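Local coordinates for protein haloalkane dehalogenase (Mycobacterium rhodesiae, PDB 4MJ3) that catalyses the hydrolytic cleavage of carbon-halogen bonds in haloalkanes, yielding an alcohol and a halide ion, at residues Val48-Leu52 / Leu114-Val120; Glu71-Arg75 / Val295-Arg299; Ala78-Val82 / His101-Met105. All blocks are in the same frame, centred on the assembly; numbering follows the deposited sequence.

Contact 1: Val48-Leu52 / Leu114-Val120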
# COMPACT_ATOMS: atom_id res chain seq x y z
N VAL A 48 14.87 1.83 8.38
CA VAL A 48 13.52 1.32 8.23
C VAL A 48 13.07 1.45 6.78
O VAL A 48 13.14 2.53 6.19
CB VAL A 48 12.53 2.08 9.12
CG1 VAL A 48 11.09 1.70 8.80
CG2 VAL A 48 12.84 1.85 10.60
N VAL A 49 12.54 0.35 6.24
CA VAL A 49 11.85 0.36 4.96
C VAL A 49 10.40 0.00 5.27
O VAL A 49 10.11 -1.10 5.74
CB VAL A 49 12.45 -0.66 4.00
CG1 VAL A 49 11.71 -0.63 2.66
CG2 VAL A 49 13.94 -0.39 3.83
N LEU A 50 9.50 0.94 5.02
CA LEU A 50 8.08 0.75 5.32
C LEU A 50 7.36 0.35 4.06
O LEU A 50 7.34 1.10 3.08
CB LEU A 50 7.48 2.04 5.89
CG LEU A 50 5.99 1.99 6.20
CD1 LEU A 50 5.66 0.95 7.26
CD2 LEU A 50 5.56 3.37 6.66
N LEU A 51 6.74 -0.83 4.10
CA LEU A 51 6.12 -1.45 2.93
C LEU A 51 4.61 -1.38 3.05
O LEU A 51 4.03 -2.03 3.91
CB LEU A 51 6.55 -2.92 2.84
CG LEU A 51 8.06 -3.18 2.85
CD1 LEU A 51 8.36 -4.65 3.11
CD2 LEU A 51 8.69 -2.73 1.55
N LEU A 52 3.98 -0.57 2.20
CA LEU A 52 2.54 -0.38 2.27
C LEU A 52 1.83 -0.99 1.07
O LEU A 52 2.18 -0.72 -0.08
CB LEU A 52 2.19 1.11 2.40
CG LEU A 52 2.76 1.83 3.63
CD1 LEU A 52 2.17 3.24 3.73
CD2 LEU A 52 2.52 1.06 4.93
N LEU A 114 8.32 4.54 14.30
CA LEU A 114 9.24 4.55 13.17
C LEU A 114 9.80 5.96 12.91
O LEU A 114 9.08 6.95 13.05
CB LEU A 114 8.54 4.04 11.92
CG LEU A 114 7.93 2.64 12.00
CD1 LEU A 114 7.23 2.29 10.71
CD2 LEU A 114 8.99 1.61 12.33
N ALA A 115 11.09 6.01 12.54
CA ALA A 115 11.78 7.26 12.20
C ALA A 115 12.59 7.11 10.92
O ALA A 115 13.04 6.01 10.60
CB ALA A 115 12.71 7.66 13.35
N ASP A 116 12.81 8.23 10.22
CA ASP A 116 13.70 8.28 9.07
C ASP A 116 13.39 7.14 8.10
O ASP A 116 14.25 6.36 7.70
CB ASP A 116 15.17 8.24 9.52
CG ASP A 116 15.53 9.42 10.40
OD1 ASP A 116 15.23 10.57 10.00
OD2 ASP A 116 16.09 9.21 11.49
N VAL A 117 12.13 7.10 7.70
CA VAL A 117 11.56 5.98 6.98
C VAL A 117 11.83 6.04 5.48
O VAL A 117 11.73 7.11 4.88
CB VAL A 117 10.02 5.98 7.22
CG1 VAL A 117 9.33 4.97 6.34
CG2 VAL A 117 9.75 5.74 8.68
N THR A 118 12.14 4.88 4.89
CA THR A 118 12.12 4.70 3.44
C THR A 118 10.79 4.04 3.07
O THR A 118 10.58 2.85 3.31
CB THR A 118 13.33 3.90 2.94
OG1 THR A 118 14.52 4.65 3.20
CG2 THR A 118 13.25 3.63 1.44
N LEU A 119 9.89 4.84 2.52
CA LEU A 119 8.58 4.34 2.13
C LEU A 119 8.67 3.61 0.80
O LEU A 119 9.22 4.14 -0.17
CB LEU A 119 7.60 5.50 2.01
CG LEU A 119 6.19 5.16 1.52
CD1 LEU A 119 5.48 4.25 2.50
CD2 LEU A 119 5.40 6.45 1.33
N VAL A 120 8.09 2.42 0.75
CA VAL A 120 7.87 1.72 -0.51
C VAL A 120 6.36 1.51 -0.61
O VAL A 120 5.74 0.90 0.26
CB VAL A 120 8.57 0.38 -0.55
CG1 VAL A 120 8.25 -0.35 -1.84
CG2 VAL A 120 10.08 0.58 -0.35
O HOH W 1 15.13 4.42 5.78
O HOH W 2 15.29 4.45 9.64

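Contact 2: Glu71-Arg75 / Val295-Arg299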
# COMPACT_ATOMS: atom_id res chain seq x y z
N GLU A 71 18.28 -9.33 4.34
CA GLU A 71 19.64 -9.79 4.03
C GLU A 71 20.57 -8.61 3.74
O GLU A 71 21.77 -8.67 4.05
CB GLU A 71 19.61 -10.76 2.86
CG GLU A 71 20.95 -11.47 2.63
CD GLU A 71 21.95 -10.73 1.75
OE1 GLU A 71 21.65 -9.65 1.18
OE2 GLU A 71 23.06 -11.28 1.63
N ALA A 72 20.02 -7.53 3.20
CA ALA A 72 20.77 -6.31 2.92
C ALA A 72 21.05 -5.47 4.16
O ALA A 72 21.68 -4.42 4.07
CB ALA A 72 20.05 -5.47 1.87
N GLY A 73 20.54 -5.89 5.32
CA GLY A 73 20.81 -5.19 6.58
C GLY A 73 19.79 -4.12 6.92
O GLY A 73 20.01 -3.31 7.83
N LEU A 74 18.67 -4.12 6.20
CA LEU A 74 17.60 -3.15 6.45
C LEU A 74 16.55 -3.75 7.37
O LEU A 74 16.47 -4.97 7.55
CB LEU A 74 16.96 -2.73 5.12
CG LEU A 74 17.99 -2.20 4.09
CD1 LEU A 74 17.35 -2.02 2.73
CD2 LEU A 74 18.60 -0.91 4.60
N ARG A 75 15.74 -2.88 7.97
CA ARG A 75 14.62 -3.29 8.80
C ARG A 75 13.33 -3.11 8.00
O ARG A 75 12.93 -1.99 7.69
CB ARG A 75 14.58 -2.45 10.07
CG ARG A 75 13.43 -2.77 11.01
CD ARG A 75 13.53 -1.95 12.28
NE ARG A 75 12.27 -1.96 13.02
CZ ARG A 75 11.83 -0.97 13.78
NH1 ARG A 75 12.52 0.16 13.91
NH2 ARG A 75 10.68 -1.10 14.43
N VAL A 295 17.17 -1.64 -2.40
CA VAL A 295 18.45 -1.74 -1.71
C VAL A 295 19.47 -0.83 -2.41
O VAL A 295 20.15 -0.06 -1.76
CB VAL A 295 18.99 -3.18 -1.66
CG1 VAL A 295 20.41 -3.20 -1.12
CG2 VAL A 295 18.08 -4.05 -0.81
N THR A 296 19.53 -0.92 -3.73
CA THR A 296 20.45 -0.09 -4.52
C THR A 296 20.23 1.40 -4.26
O THR A 296 21.19 2.16 -4.06
CB THR A 296 20.32 -0.43 -6.02
OG1 THR A 296 20.79 -1.77 -6.23
CG2 THR A 296 21.10 0.54 -6.90
N PHE A 297 18.96 1.80 -4.26
CA PHE A 297 18.54 3.18 -4.01
C PHE A 297 18.88 3.68 -2.60
O PHE A 297 19.38 4.79 -2.44
CB PHE A 297 17.04 3.26 -4.28
CG PHE A 297 16.37 4.54 -3.85
CD1 PHE A 297 16.62 5.73 -4.49
CD2 PHE A 297 15.40 4.50 -2.86
CE1 PHE A 297 15.95 6.89 -4.12
CE2 PHE A 297 14.71 5.65 -2.49
CZ PHE A 297 14.98 6.84 -3.11
N VAL A 298 18.67 2.84 -1.60
CA VAL A 298 19.04 3.15 -0.23
C VAL A 298 20.54 3.34 -0.12
O VAL A 298 21.01 4.34 0.44
CB VAL A 298 18.57 2.07 0.78
CG1 VAL A 298 19.18 2.29 2.16
CG2 VAL A 298 17.05 2.11 0.88
N ARG A 299 21.31 2.42 -0.68
CA ARG A 299 22.76 2.52 -0.58
C ARG A 299 23.34 3.71 -1.33
O ARG A 299 24.38 4.24 -0.94
CB ARG A 299 23.41 1.23 -1.07
CG ARG A 299 22.95 0.06 -0.20
CD ARG A 299 23.69 -1.24 -0.40
NE ARG A 299 23.43 -2.17 0.69
CZ ARG A 299 23.85 -3.43 0.69
NH1 ARG A 299 24.53 -3.93 -0.33
NH2 ARG A 299 23.59 -4.20 1.75
O HOH W 3 21.62 -1.73 2.56

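Contact 3: Ala78-Val82 / His101-Met105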
# COMPACT_ATOMS: atom_id res chain seq x y z
N ALA A 78 6.00 -3.84 7.54
CA ALA A 78 4.85 -3.86 6.64
C ALA A 78 3.59 -3.79 7.48
O ALA A 78 3.46 -4.54 8.46
CB ALA A 78 4.85 -5.13 5.79
N ILE A 79 2.66 -2.91 7.13
CA ILE A 79 1.49 -2.69 7.98
C ILE A 79 0.22 -2.99 7.17
O ILE A 79 0.09 -2.51 6.07
CB ILE A 79 1.45 -1.22 8.47
CG1 ILE A 79 2.72 -0.89 9.26
CG2 ILE A 79 0.20 -0.97 9.31
CD1 ILE A 79 2.83 0.56 9.69
N ASP A 80 -0.71 -3.73 7.76
CA ASP A 80 -1.99 -3.99 7.13
C ASP A 80 -2.99 -2.85 7.38
O ASP A 80 -3.27 -2.47 8.51
CB ASP A 80 -2.63 -5.28 7.66
CG ASP A 80 -1.90 -6.55 7.23
OD1 ASP A 80 -1.05 -6.53 6.29
OD2 ASP A 80 -2.18 -7.60 7.87
N LEU A 81 -3.54 -2.32 6.30
CA LEU A 81 -4.58 -1.30 6.39
C LEU A 81 -5.79 -1.82 7.16
O LEU A 81 -6.11 -2.99 7.08
CB LEU A 81 -5.01 -0.88 4.99
CG LEU A 81 -3.97 -0.18 4.10
CD1 LEU A 81 -4.43 -0.14 2.65
CD2 LEU A 81 -3.70 1.21 4.61
N VAL A 82 -6.48 -0.91 7.84
CA VAL A 82 -7.75 -1.23 8.48
C VAL A 82 -8.66 -1.74 7.37
O VAL A 82 -8.76 -1.14 6.31
CB VAL A 82 -8.33 0.01 9.18
CG1 VAL A 82 -9.75 -0.24 9.67
CG2 VAL A 82 -7.45 0.42 10.37
N HIS A 101 -8.31 6.43 6.62
CA HIS A 101 -7.16 5.55 6.35
C HIS A 101 -5.84 6.26 6.62
O HIS A 101 -4.91 5.66 7.17
CB HIS A 101 -7.19 5.04 4.90
CG HIS A 101 -8.07 3.85 4.70
ND1 HIS A 101 -7.80 2.63 5.27
CD2 HIS A 101 -9.20 3.69 3.98
CE1 HIS A 101 -8.72 1.76 4.89
NE2 HIS A 101 -9.58 2.38 4.11
N VAL A 102 -5.78 7.52 6.23
CA VAL A 102 -4.61 8.36 6.49
C VAL A 102 -4.38 8.46 7.99
O VAL A 102 -3.25 8.27 8.46
CB VAL A 102 -4.78 9.73 5.82
CG1 VAL A 102 -3.81 10.77 6.38
CG2 VAL A 102 -4.62 9.59 4.32
N ASP A 103 -5.44 8.75 8.75
CA ASP A 103 -5.31 8.91 10.20
C ASP A 103 -4.94 7.59 10.89
O ASP A 103 -4.10 7.55 11.82
CB ASP A 103 -6.58 9.51 10.82
CG ASP A 103 -6.80 10.98 10.43
OD1 ASP A 103 -5.83 11.64 10.01
OD2 ASP A 103 -7.95 11.44 10.50
N TRP A 104 -5.56 6.51 10.45
CA TRP A 104 -5.26 5.19 11.01
C TRP A 104 -3.82 4.77 10.73
O TRP A 104 -3.09 4.33 11.63
CB TRP A 104 -6.21 4.13 10.46
CG TRP A 104 -7.61 4.20 10.96
CD1 TRP A 104 -8.01 4.54 12.21
CD2 TRP A 104 -8.79 3.88 10.22
NE1 TRP A 104 -9.39 4.44 12.30
CE2 TRP A 104 -9.89 4.02 11.10
CE3 TRP A 104 -9.03 3.43 8.92
CZ2 TRP A 104 -11.21 3.77 10.70
CZ3 TRP A 104 -10.33 3.17 8.52
CH2 TRP A 104 -11.41 3.37 9.41
N MSE A 105 -3.37 4.96 9.50
CA MSE A 105 -1.99 4.59 9.15
C MSE A 105 -0.96 5.44 9.88
O MSE A 105 0.06 4.91 10.36
CB MSE A 105 -1.80 4.65 7.63
CG MSE A 105 -0.39 4.31 7.18
SE MSE A 105 0.22 2.52 7.80
CE MSE A 105 -0.93 1.38 6.71
O HOH W 4 -6.00 2.01 7.34

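Contact 1: Val48-Leu52 / Leu114-Val120
Val49, Leu50 and Leu51 pair in parallel with Thr118, Leu119 and Val120 in the centre of the alpha/beta hydrolase sheet, where strands 48-52 and 117-121 run side by side with strand 75-79 on one flank and strand 140-145 on the other. Four backbone hydrogen bonds alternate along the seam. Thr118 N reaches Val48 O at 2.9 Å, Leu50 N reaches Thr118 O, Val120 N reaches Leu50 O at 2.8 Å and Leu52 N reaches Val120 O.

On the face covered by helix 66-71, Val49 CG1 meets Val120 CG2 at 3.6 Å, and Leu51 lies beside Val120, both pointing the same way. On the other face, Leu50 CB presses on Val117 CG1 at 3.5 Å, closer than usual for carbons. With its CG anti to the backbone N (chi1 178°), Leu50 carries CD1 on to Leu114 CD1, 4.0 Å away; farther along, the Leu52 side chain crosses that of Leu119 at about a right angle, CD1 to CD1.

At the mouth of the pair, one water lies within bonding distance of Val48 O, Asp116 O and Thr118 OG1, a hydroxyl also bound to Arg142, though it need not donate to all at once. A second accepts from Val48 N at 2.9 Å and can donate to Ala115 O. The chemistry thus divides sharply: main-chain polarity is spent between these strands, to strands 75-79 and 140-145, and on the waters, while mostly branched aliphatic side chains line both faces, Thr118 excepted.

Contact 2: Glu71-Arg75 / Val295-Arg299
Arg299 reaches across from the end of helix 282-300 to the carbonyl of Ala72, and its conformation is what makes the span possible. Its CG stands beside the backbone N (chi1 -61°), and from CG to NE the chain is fully extended, delivering the guanidinium edge to Ala72 O. The NH2 group donates to that oxygen at 3.0 Å in a bent bond (141° at the hydrogen), approaching well off the line of the carbonyl. One water closes a second route, accepting from Arg299 NE at 2.6 Å and donating to Ala72 O at 3.1 Å, so the carbonyl takes two donors and the guanidinium is held along one edge. From within the helix, Val295 CG1 covers one face of the guanidinium near its rim.

The receiving carbonyl comes from the residue that follows helix 66-71, where Gly73, with positive phi, closes the helix in a Schellman motif before the chain turns into strand 75-79. A cationic group here is probably well placed against the negative end of the helix dipole; the carboxylate of Glu71 is nearby but not in contact, its OE1 5.8 Å from Arg299 NH2.

Beneath the polar bridge lies an apolar layer. Val295 holds CG1 anti to its backbone N (chi1 172°), and both its methyls flank Ala72 CB; CG2 is the nearer, at 3.6 Å, and also meets Leu74 CD1 at 4.1 Å. Leu74 forks: its other methyl, CD2, meets Val298 CG1 at 4.1 Å, the two side chains sliding past each other in opposite directions. Leu69 of helix 66-71 touches both Leu74 and Val295, and Val49 of the sheet lies against Leu74.

Contact 3: Ala78-Val82 / His101-Met105
Val82 sits on the indole of Trp104, with CG1 over the six-membered ring 3.9 Å from its centroid and 19° off the normal, a CH-pi contact; CB approaches CE3 at 3.5 Å. The carbonyl oxygen of Val82 faces the edge of the His101 imidazole in the ring plane, 3.2 Å from CE1, and finds no hydrogen-bonding partner in the model although it is buried. A water accepts from Val82 N at 3.0 Å and is hydrogen-bonded to His101 ND1, tying loop to helix.

One helical turn from His101, Met105, modelled as selenomethionine, is bent at chi2 (56°) and chi3, which curls its methyl back toward the strand end. CE meets Ile79 CG2 at 3.7 Å and Leu81 CD2 at 3.5 Å, the latter tighter than usual, while SE rests against Ile79 CD1 at 3.8 Å.

Outside these segments, Phe212 stacks on the His101 ring, Trp104 NE1 bonds to Ser28 O, and Leu81 N bonds to His53 NE2. Helix 98-112 packs on the C-terminal end of strand 75-79 and the loop beyond it, between helix 124-135, which touches Leu81, His101 and Met105, and strand 33-41, which touches Ile79, Val82 and Trp104.

How the contacts relate
Strand 48-52 unites the three contacts. Contact 1 pairs it with strand 117-121; contact 2 joins it where Arg75 O probably bonds to Val49 N (2.8 Å); contact 3 meets it where Leu52 CD2 lies 3.9 Å from Met105 CE. Centres of contacts 1 and 2 are about 12 Å apart and those of 1 and 3 about 13 Å, whereas 2 and 3 stand about 24 Å apart, toward opposite ends of strand 75-79. That strand, helix 98-112 and strand 117-121 form a beta-alpha-beta crossover spanning strand 48-52. In this family the nucleophile follows the strand corresponding to 117-121, so contact 3 and the Leu52/Val120 end of contact 1 probably lie on the active-site side, contact 2 opposite.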